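Local coordinates for putative uncharacterized protein PH0300 (Pyrococcus horikoshii, PDB 3VRH), which catalyses the ATP-dependent 2-thiolation of 5-methyluridine 54 in the T loop of tRNA, a modification that stabilises tRNAs of thermophiles against heat, at residues L81-S84 against G85-K89; T123-P126 against P127-C131; C284-C287 against K288-L292. All blocks are in the same frame, centred on the assembly; numbering follows the deposited sequence.

Interaction 1. Residues L81-S84 against G85-K89; sequences LGIS and GYSEK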
ATOM      1  N   LEU A  81     -14.488  20.554  20.567  1.00 27.34           N
ATOM      2  CA  LEU A  81     -13.059  20.375  20.871  1.00 28.99           C
ATOM      3  C   LEU A  81     -12.469  21.519  21.689  1.00 26.15           C
ATOM      4  O   LEU A  81     -11.343  21.433  22.162  1.00 26.94           O
ATOM      5  CB  LEU A  81     -12.242  20.157  19.589  1.00 25.85           C
ATOM      6  CG  LEU A  81     -12.776  19.074  18.652  1.00 31.09           C
ATOM      7  CD1 LEU A  81     -11.825  18.856  17.460  1.00 37.26           C
ATOM      8  CD2 LEU A  81     -13.020  17.775  19.419  1.00 29.19           C
ATOM      9  N   GLY A  82     -13.231  22.590  21.858  1.00 27.07           N
ATOM     10  CA  GLY A  82     -12.805  23.676  22.722  1.00 32.26           C
ATOM     11  C   GLY A  82     -11.704  24.565  22.154  1.00 36.50           C
ATOM     12  O   GLY A  82     -10.900  25.150  22.891  1.00 35.86           O
ATOM     13  N   ILE A  83     -11.672  24.676  20.834  1.00 34.59           N
ATOM     14  CA  ILE A  83     -10.735  25.574  20.190  1.00 35.80           C
ATOM     15  C   ILE A  83     -11.354  26.962  20.015  1.00 38.86           C
ATOM     16  O   ILE A  83     -12.364  27.118  19.305  1.00 36.79           O
ATOM     17  CB  ILE A  83     -10.320  25.036  18.837  1.00 32.18           C
ATOM     18  CG1 ILE A  83      -9.822  23.596  18.995  1.00 32.69           C
ATOM     19  CG2 ILE A  83      -9.256  25.946  18.230  1.00 37.78           C
ATOM     20  CD1 ILE A  83      -9.426  22.938  17.708  1.00 33.22           C
ATOM     21  N   SER A  84     -10.774  27.968  20.665  1.00 41.72           N
ATOM     22  CA  SER A  84     -11.372  29.296  20.592  1.00 47.20           C
ATOM     23  C   SER A  84     -11.228  29.760  19.161  1.00 40.49           C
ATOM     24  O   SER A  84     -10.205  29.513  18.519  1.00 45.09           O
ATOM     25  CB  SER A  84     -10.723  30.271  21.567  1.00 46.03           C
ATOM     26  OG  SER A  84      -9.334  30.348  21.321  1.00 56.25           O
ATOM     27  N   GLY A  85     -12.287  30.359  18.638  1.00 37.96           N
ATOM     28  CA  GLY A  85     -12.287  30.798  17.262  1.00 37.67           C
ATOM     29  C   GLY A  85     -12.484  29.708  16.230  1.00 34.35           C
ATOM     30  O   GLY A  85     -12.300  29.948  15.034  1.00 34.16           O
ATOM     31  N   TYR A  86     -12.892  28.520  16.659  1.00 33.98           N
ATOM     32  CA  TYR A  86     -13.076  27.430  15.708  1.00 29.01           C
ATOM     33  C   TYR A  86     -14.262  26.537  16.067  1.00 32.58           C
ATOM     34  O   TYR A  86     -15.097  26.187  15.218  1.00 31.00           O
ATOM     35  CB  TYR A  86     -11.822  26.557  15.669  1.00 32.64           C
ATOM     36  CG  TYR A  86     -11.754  25.723  14.424  1.00 33.74           C
ATOM     37  CD1 TYR A  86     -11.145  26.226  13.278  1.00 34.47           C
ATOM     38  CD2 TYR A  86     -12.306  24.448  14.375  1.00 31.16           C
ATOM     39  CE1 TYR A  86     -11.085  25.496  12.123  1.00 29.45           C
ATOM     40  CE2 TYR A  86     -12.258  23.699  13.210  1.00 31.54           C
ATOM     41  CZ  TYR A  86     -11.638  24.237  12.086  1.00 37.22           C
ATOM     42  OH  TYR A  86     -11.558  23.537  10.904  1.00 42.49           O
ATOM     43  N   SER A  87     -14.300  26.128  17.326  1.00 29.50           N
ATOM     44  CA  SER A  87     -15.260  25.130  17.766  1.00 28.44           C
ATOM     45  C   SER A  87     -16.706  25.668  17.796  1.00 26.99           C
ATOM     46  O   SER A  87     -17.666  24.916  17.588  1.00 25.40           O
ATOM     47  CB  SER A  87     -14.825  24.563  19.116  1.00 24.28           C
ATOM     48  OG  SER A  87     -13.714  23.689  18.945  1.00 31.65           O
ATOM     49  N   GLU A  88     -16.851  26.970  18.018  1.00 27.05           N
ATOM     50  CA  GLU A  88     -18.174  27.585  18.087  1.00 31.75           C
ATOM     51  C   GLU A  88     -18.875  27.443  16.734  1.00 29.36           C
ATOM     52  O   GLU A  88     -20.027  27.030  16.669  1.00 23.38           O
ATOM     53  CB  GLU A  88     -18.080  29.062  18.498  1.00 40.04           C
ATOM     54  CG  GLU A  88     -17.303  29.346  19.811  1.00 45.25           C
ATOM     55  CD  GLU A  88     -15.812  29.708  19.598  1.00 45.02           C
ATOM     56  OE1 GLU A  88     -15.192  29.194  18.655  1.00 35.58           O
ATOM     57  OE2 GLU A  88     -15.252  30.512  20.385  1.00 58.39           O
ATOM     58  N   LYS A  89     -18.166  27.753  15.650  1.00 28.15           N
ATOM     59  CA  LYS A  89     -18.758  27.610  14.319  1.00 27.66           C
ATOM     60  C   LYS A  89     -19.049  26.140  14.014  1.00 25.08           C
ATOM     61  O   LYS A  89     -20.093  25.821  13.442  1.00 25.96           O
ATOM     62  CB  LYS A  89     -17.894  28.248  13.210  1.00 23.99           C
ATOM     63  CG  LYS A  89     -18.556  28.178  11.825  1.00 26.57           C
ATOM     64  CD  LYS A  89     -17.678  28.692  10.661  1.00 31.06           C
ATOM     65  CE  LYS A  89     -17.561  30.220  10.656  1.00 31.39           C
ATOM     66  NZ  LYS A  89     -18.907  30.870  10.751  1.00 30.72           N
TER
HETATM   67  O   HOH W   1     -14.766  21.597  17.755  1.00 22.61           O

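Interaction 2. Residues T123-P126 against P127-C131; sequences TRRP and PCSYC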
ATOM      1  N   THR A 123       1.687  19.288  26.255  1.00 40.86           N
ATOM      2  CA  THR A 123       2.271  18.030  25.817  1.00 38.72           C
ATOM      3  C   THR A 123       2.806  18.228  24.413  1.00 40.28           C
ATOM      4  O   THR A 123       2.368  19.130  23.704  1.00 39.58           O
ATOM      5  CB  THR A 123       1.228  16.903  25.789  1.00 40.91           C
ATOM      6  OG1 THR A 123       1.813  15.731  25.211  1.00 44.67           O
ATOM      7  CG2 THR A 123       0.014  17.312  24.957  1.00 37.44           C
ATOM      8  N   ARG A 124       3.760  17.400  24.004  1.00 38.11           N
ATOM      9  CA  ARG A 124       4.261  17.499  22.643  1.00 40.32           C
ATOM     10  C   ARG A 124       3.499  16.559  21.725  1.00 39.01           C
ATOM     11  O   ARG A 124       3.703  16.569  20.515  1.00 34.76           O
ATOM     12  CB  ARG A 124       5.774  17.245  22.577  1.00 39.45           C
ATOM     13  CG  ARG A 124       6.609  18.391  23.141  1.00 39.02           C
ATOM     14  CD  ARG A 124       8.083  17.984  23.269  1.00 48.59           C
ATOM     15  NE  ARG A 124       8.207  16.814  24.131  1.00 45.08           N
ATOM     16  CZ  ARG A 124       9.298  16.070  24.257  1.00 44.68           C
ATOM     17  NH1 ARG A 124      10.396  16.363  23.571  1.00 42.17           N
ATOM     18  NH2 ARG A 124       9.284  15.021  25.076  1.00 47.60           N
ATOM     19  N   ARG A 125       2.600  15.753  22.290  1.00 41.28           N
ATOM     20  CA  ARG A 125       1.749  14.934  21.434  1.00 40.51           C
ATOM     21  C   ARG A 125       0.865  15.866  20.616  1.00 36.98           C
ATOM     22  O   ARG A 125       0.239  16.772  21.174  1.00 38.77           O
ATOM     23  CB  ARG A 125       0.896  13.926  22.216  1.00 41.21           C
ATOM     24  CG  ARG A 125       0.367  12.809  21.328  1.00 41.52           C
ATOM     25  CD  ARG A 125      -1.026  12.325  21.721  1.00 43.84           C
ATOM     26  NE  ARG A 125      -0.996  11.184  22.634  1.00 53.63           N
ATOM     27  CZ  ARG A 125      -1.793  10.116  22.541  1.00 52.45           C
ATOM     28  NH1 ARG A 125      -2.696  10.020  21.568  1.00 45.15           N
ATOM     29  NH2 ARG A 125      -1.689   9.136  23.429  1.00 55.54           N
ATOM     30  N   PRO A 126       0.860  15.676  19.283  1.00 35.49           N
ATOM     31  CA  PRO A 126       0.051  16.437  18.327  1.00 38.82           C
ATOM     32  C   PRO A 126      -1.386  16.586  18.794  1.00 36.08           C
ATOM     33  O   PRO A 126      -2.003  15.596  19.199  1.00 34.96           O
ATOM     34  CB  PRO A 126       0.110  15.580  17.065  1.00 38.18           C
ATOM     35  CG  PRO A 126       1.481  14.985  17.125  1.00 47.33           C
ATOM     36  CD  PRO A 126       1.790  14.763  18.595  1.00 43.33           C
ATOM     37  N   PRO A 127      -1.896  17.826  18.764  1.00 38.82           N
ATOM     38  CA  PRO A 127      -3.255  18.132  19.194  1.00 34.56           C
ATOM     39  C   PRO A 127      -4.248  17.144  18.608  1.00 35.17           C
ATOM     40  O   PRO A 127      -5.035  16.572  19.355  1.00 33.87           O
ATOM     41  CB  PRO A 127      -3.472  19.534  18.639  1.00 35.92           C
ATOM     42  CG  PRO A 127      -2.133  20.156  18.764  1.00 37.51           C
ATOM     43  CD  PRO A 127      -1.154  19.050  18.415  1.00 37.18           C
ATOM     44  N   CYS A 128      -4.178  16.910  17.305  1.00 35.50           N
ATOM     45  CA  CYS A 128      -5.140  16.032  16.659  1.00 35.57           C
ATOM     46  C   CYS A 128      -5.002  14.570  17.084  1.00 37.18           C
ATOM     47  O   CYS A 128      -5.954  13.792  16.958  1.00 37.66           O
ATOM     48  CB  CYS A 128      -5.089  16.205  15.137  1.00 38.02           C
ATOM     49  SG  CYS A 128      -5.538  17.904  14.645  1.00 42.40           S
ATOM     50  N   SER A 129      -3.838  14.203  17.608  1.00 30.84           N
ATOM     51  CA  SER A 129      -3.610  12.832  18.066  1.00 35.75           C
ATOM     52  C   SER A 129      -4.250  12.530  19.434  1.00 38.39           C
ATOM     53  O   SER A 129      -4.924  11.494  19.599  1.00 33.85           O
ATOM     54  CB  SER A 129      -2.114  12.509  18.113  1.00 39.14           C
ATOM     55  OG  SER A 129      -1.918  11.286  18.799  1.00 42.18           O
ATOM     56  N   TYR A 130      -4.031  13.403  20.422  1.00 30.52           N
ATOM     57  CA  TYR A 130      -4.775  13.241  21.663  1.00 32.57           C
ATOM     58  C   TYR A 130      -6.253  13.627  21.474  1.00 28.81           C
ATOM     59  O   TYR A 130      -7.108  13.184  22.230  1.00 26.95           O
ATOM     60  CB  TYR A 130      -4.119  13.930  22.874  1.00 34.55           C
ATOM     61  CG  TYR A 130      -4.044  15.451  22.896  1.00 30.32           C
ATOM     62  CD1 TYR A 130      -5.087  16.219  23.409  1.00 30.79           C
ATOM     63  CD2 TYR A 130      -2.901  16.109  22.471  1.00 32.05           C
ATOM     64  CE1 TYR A 130      -4.995  17.600  23.469  1.00 29.56           C
ATOM     65  CE2 TYR A 130      -2.801  17.477  22.520  1.00 30.18           C
ATOM     66  CZ  TYR A 130      -3.842  18.226  23.018  1.00 31.85           C
ATOM     67  OH  TYR A 130      -3.719  19.607  23.056  1.00 31.17           O
ATOM     68  N   CYS A 131      -6.540  14.412  20.435  1.00 29.91           N
ATOM     69  CA  CYS A 131      -7.920  14.692  20.050  1.00 26.73           C
ATOM     70  C   CYS A 131      -8.644  13.405  19.704  1.00 27.91           C
ATOM     71  O   CYS A 131      -9.762  13.175  20.177  1.00 30.15           O
ATOM     72  CB  CYS A 131      -7.993  15.659  18.862  1.00 29.70           C
ATOM     73  SG  CYS A 131      -9.703  16.143  18.418  1.00 34.86           S
TER

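Interaction 3. Residues C284-C287 against K288-L292; sequences CAFC and KFWGL. With ZN (zinc ion), chain C.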
ATOM      1  N   CYS A 284      -6.573   3.498  32.379  1.00 48.90           N
ATOM      2  CA  CYS A 284      -6.691   3.546  30.929  1.00 48.87           C
ATOM      3  C   CYS A 284      -5.977   4.751  30.313  1.00 42.43           C
ATOM      4  O   CYS A 284      -5.552   5.673  31.019  1.00 42.31           O
ATOM      5  CB  CYS A 284      -8.149   3.420  30.472  1.00 44.56           C
ATOM      6  SG  CYS A 284      -9.038   4.968  30.220  1.00 42.33           S
ATOM      7  N   ALA A 285      -5.809   4.696  28.995  1.00 42.61           N
ATOM      8  CA  ALA A 285      -5.077   5.718  28.249  1.00 44.63           C
ATOM      9  C   ALA A 285      -5.678   7.105  28.468  1.00 35.86           C
ATOM     10  O   ALA A 285      -4.969   8.043  28.846  1.00 33.13           O
ATOM     11  CB  ALA A 285      -5.054   5.375  26.761  1.00 44.03           C
ATOM     12  N   PHE A 286      -6.983   7.214  28.234  1.00 37.94           N
ATOM     13  CA  PHE A 286      -7.707   8.468  28.437  1.00 33.51           C
ATOM     14  C   PHE A 286      -7.434   9.008  29.828  1.00 31.13           C
ATOM     15  O   PHE A 286      -6.955  10.127  29.974  1.00 30.69           O
ATOM     16  CB  PHE A 286      -9.202   8.240  28.250  1.00 36.03           C
ATOM     17  CG  PHE A 286     -10.040   9.492  28.375  1.00 36.16           C
ATOM     18  CD1 PHE A 286     -10.246  10.317  27.274  1.00 31.49           C
ATOM     19  CD2 PHE A 286     -10.637   9.826  29.580  1.00 33.58           C
ATOM     20  CE1 PHE A 286     -11.023  11.446  27.367  1.00 30.80           C
ATOM     21  CE2 PHE A 286     -11.421  10.967  29.686  1.00 36.90           C
ATOM     22  CZ  PHE A 286     -11.614  11.780  28.579  1.00 33.07           C
ATOM     23  N   CYS A 287      -7.709   8.189  30.843  1.00 35.71           N
ATOM     24  CA  CYS A 287      -7.532   8.587  32.239  1.00 34.75           C
ATOM     25  C   CYS A 287      -6.108   8.974  32.600  1.00 39.68           C
ATOM     26  O   CYS A 287      -5.893   9.929  33.351  1.00 36.48           O
ATOM     27  CB  CYS A 287      -7.999   7.476  33.169  1.00 39.37           C
ATOM     28  SG  CYS A 287      -9.757   7.505  33.401  1.00 37.60           S
ATOM     29  N   LYS A 288      -5.134   8.226  32.091  1.00 38.95           N
ATOM     30  CA  LYS A 288      -3.740   8.576  32.361  1.00 41.84           C
ATOM     31  C   LYS A 288      -3.369   9.899  31.695  1.00 36.99           C
ATOM     32  O   LYS A 288      -2.755  10.766  32.320  1.00 42.08           O
ATOM     33  CB  LYS A 288      -2.775   7.453  31.945  1.00 42.14           C
ATOM     34  CG  LYS A 288      -2.871   6.211  32.825  1.00 54.46           C
ATOM     35  CD  LYS A 288      -1.930   5.093  32.382  1.00 54.85           C
ATOM     36  CE  LYS A 288      -0.528   5.294  32.949  1.00 60.26           C
ATOM     37  NZ  LYS A 288       0.420   4.236  32.490  1.00 68.35           N
ATOM     38  N   PHE A 289      -3.749  10.062  30.432  1.00 37.64           N
ATOM     39  CA  PHE A 289      -3.417  11.292  29.718  1.00 35.36           C
ATOM     40  C   PHE A 289      -4.016  12.510  30.407  1.00 32.95           C
ATOM     41  O   PHE A 289      -3.336  13.507  30.627  1.00 34.29           O
ATOM     42  CB  PHE A 289      -3.871  11.238  28.252  1.00 31.48           C
ATOM     43  CG  PHE A 289      -3.666  12.534  27.523  1.00 38.15           C
ATOM     44  CD1 PHE A 289      -2.435  12.839  26.963  1.00 32.18           C
ATOM     45  CD2 PHE A 289      -4.696  13.469  27.427  1.00 34.49           C
ATOM     46  CE1 PHE A 289      -2.228  14.039  26.304  1.00 34.98           C
ATOM     47  CE2 PHE A 289      -4.504  14.675  26.769  1.00 33.40           C
ATOM     48  CZ  PHE A 289      -3.260  14.959  26.200  1.00 39.37           C
ATOM     49  N   TRP A 290      -5.300  12.424  30.744  1.00 33.69           N
ATOM     50  CA  TRP A 290      -6.008  13.562  31.319  1.00 34.02           C
ATOM     51  C   TRP A 290      -5.741  13.708  32.825  1.00 38.00           C
ATOM     52  O   TRP A 290      -6.119  14.716  33.445  1.00 35.35           O
ATOM     53  CB  TRP A 290      -7.521  13.495  30.977  1.00 34.09           C
ATOM     54  CG  TRP A 290      -7.768  13.878  29.547  1.00 30.59           C
ATOM     55  CD1 TRP A 290      -8.077  13.047  28.509  1.00 29.72           C
ATOM     56  CD2 TRP A 290      -7.634  15.191  28.981  1.00 29.97           C
ATOM     57  NE1 TRP A 290      -8.173  13.768  27.337  1.00 26.72           N
ATOM     58  CE2 TRP A 290      -7.910  15.085  27.604  1.00 27.27           C
ATOM     59  CE3 TRP A 290      -7.317  16.445  29.509  1.00 34.84           C
ATOM     60  CZ2 TRP A 290      -7.877  16.183  26.752  1.00 34.15           C
ATOM     61  CZ3 TRP A 290      -7.287  17.538  28.664  1.00 31.36           C
ATOM     62  CH2 TRP A 290      -7.562  17.400  27.299  1.00 33.40           C
ATOM     63  N   GLY A 291      -5.062  12.714  33.398  1.00 37.76           N
ATOM     64  CA  GLY A 291      -4.723  12.737  34.810  1.00 41.41           C
ATOM     65  C   GLY A 291      -5.977  12.760  35.664  1.00 45.00           C
ATOM     66  O   GLY A 291      -6.127  13.583  36.567  1.00 45.33           O
ATOM     67  N   LEU A 292      -6.886  11.844  35.352  1.00 46.97           N
ATOM     68  CA  LEU A 292      -8.196  11.815  35.971  1.00 44.77           C
ATOM     69  C   LEU A 292      -8.197  10.851  37.128  1.00 48.51           C
ATOM     70  O   LEU A 292      -7.711   9.721  37.015  1.00 44.17           O
ATOM     71  CB  LEU A 292      -9.252  11.392  34.953  1.00 38.90           C
ATOM     72  CG  LEU A 292      -9.503  12.414  33.850  1.00 36.40           C
ATOM     73  CD1 LEU A 292     -10.504  11.860  32.875  1.00 33.27           C
ATOM     74  CD2 LEU A 292      -9.991  13.729  34.428  1.00 43.00           C
TER
HETATM   75 ZN    ZN C 402     -10.245   5.249  32.585  1.00 39.98          ZN

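Interaction 1. Residues L81-S84 against G85-K89
Residues 83-86 form a type II beta turn, with Gly85 at its third position and positive in phi, and the carbonyl oxygen of Ile83 accepts from both Tyr86 N and, as helix 87-101 begins, Ser87 N. The bond from Ser87 N is nearly straight, 2.9 Å to Ile83 O with 175° at the hydrogen, and lies in the carbonyl plane; the donor Tyr86 N instead sits above that plane. Ser87 returns the grip with its side chain. Its hydroxyl lies anti to the carbonyl carbon (chi1 -74°), which turns it back over the preceding loop, where Ser87 OG accepts from Ile83 N at 3.0 Å. Ser87 OG is also 2.6 Å from a water that accepts from Leu81 N, so one serine oxygen ties two backbone N-H groups of the loop to the helix start, one of them through solvent. On the apolar side, Ile83 and Tyr86 run side by side in the same direction, Ile83 CG2 resting 3.7 Å from Tyr86 CB. Glu88 bends at chi2 and folds back toward the helix start, its carboxylate taking weak bonds from the backbone N atoms of Gly85 and Tyr86, the latter at the N-cap position. The turn joins strand 73-80 of the PP-loop domain's mixed sheet to helix 87-101, beside the cluster ligand Cys131, with Leu81 against Ile118, Ile83 against Pro221 and Tyr222, and Tyr86 against Glu218.

Interaction 2. Residues T123-P126 against P127-C131
Tyr130 receives the carbonyl oxygen of Arg125 at its ring edge, in plane and 3.4 Å from CE2, while Pro127 O stands 3.7 Å above one face, over the ring centre, and the ring of Phe289 meets the opposite face with planes at about 30°. The guanidinium of Arg125 is turned 76° from this ring. These groups surround the N-terminus of helix 127-145, which carries the CxxC pair Cys128 and Cys131, two of the three ligands of the [4Fe-4S] cluster. Pro126 holds the N-cap position, and its carbonyl oxygen accepts from Ser129 N at 2.8 Å and from Tyr130 N at 3.2 Å, the first donor well above the carbonyl plane. Arg125, bent at chi2 and chi3, lays CD beside Ser129 and brings NH1 to Ser129 OG at 3.1 Å, tilted from the guanidinium plane; a weak bond from NH1 to Ser129 O adds to it. Tyr130 CG sits between its backbone N and carbonyl carbon (chi1 67°), which brings the ring edge to Arg125 O, and its OH accepts from Gly119 N. In this structure the cluster is absent and Cys128 forms a disulfide with Cys220. Before the helix, Thr123 makes an ST turn, OG1 accepting from Arg125 N, while its CG2 reaches Tyr130 CE2 at 3.7 Å.

Interaction 3. Residues C284-C287 against K288-L292
A four-cysteine zinc site, probably structural, is completed here by Cys284 and Cys287, the second CxxC pair of the site, set on the short helix 285-290; Cys272 and Cys275 supply the other two ligands. Cys287 SG lies 2.4 Å from the zinc ion and Cys284 SG at a long 2.7 Å. The sulfur of Cys284 does double duty, since this N-cap residue also accepts from Cys287 N at 3.5 Å, almost straight at 176°, so the helix start and the metal share one thiolate. Regular backbone bonds follow from Lys288, Phe289 and Trp290 to residues four earlier. At the other end the helix closes in a Schellman motif: Gly291, with positive phi, lets Leu292 N reach back to Cys287 O at 2.9 Å, with a weak bond from Gly291 N to Lys288 O. With CG anti to the backbone N (chi1 -177°), Phe286 projects its ring outward from the helix, where Trp290 and Leu292 meet it. Trp290 CD1 lies over one face of that ring, offset toward the rim and 3.5 Å from Phe286 CE1, the two planes inclined at 49°. Leu292 CD1 approaches Phe286 CE2 obliquely at 3.4 Å, and Tyr137 of helix 127-145 stacks on the same phenylalanine. Replacing Phe286 with an alanine would probably open a gap between Trp290, Leu292 and Tyr137 and leave the indole less firmly placed. Trp290 NE1 also donates to Thr134 OG1, and Phe289 CE2 sits 3.5 Å above the Trp290 ring.

In the fold
Helix 127-145 connects all three contacts. Cys131 of interaction 2 packs its SG against Leu81 CD1 of interaction 1, while interactions 2 and 3 also touch where Thr123 CG2 lies against Phe289 CE1; interactions 1 and 3 do not touch, their nearest atoms lying about 8 Å apart. Interactions 1 and 2 both begin a helix within the PP-loop domain, and each gathers backbone N-H groups on a carbonyl oxygen. Interaction 1, partly buried, adds a serine hydroxyl and water; interaction 2, nearer the surface, adds an arginine and carries cluster-binding cysteines. Interaction 3, also partly buried, relies instead on a metal-bound thiolate and aromatic packing, setting the zinc-bound helix 285-290 against helix 127-145.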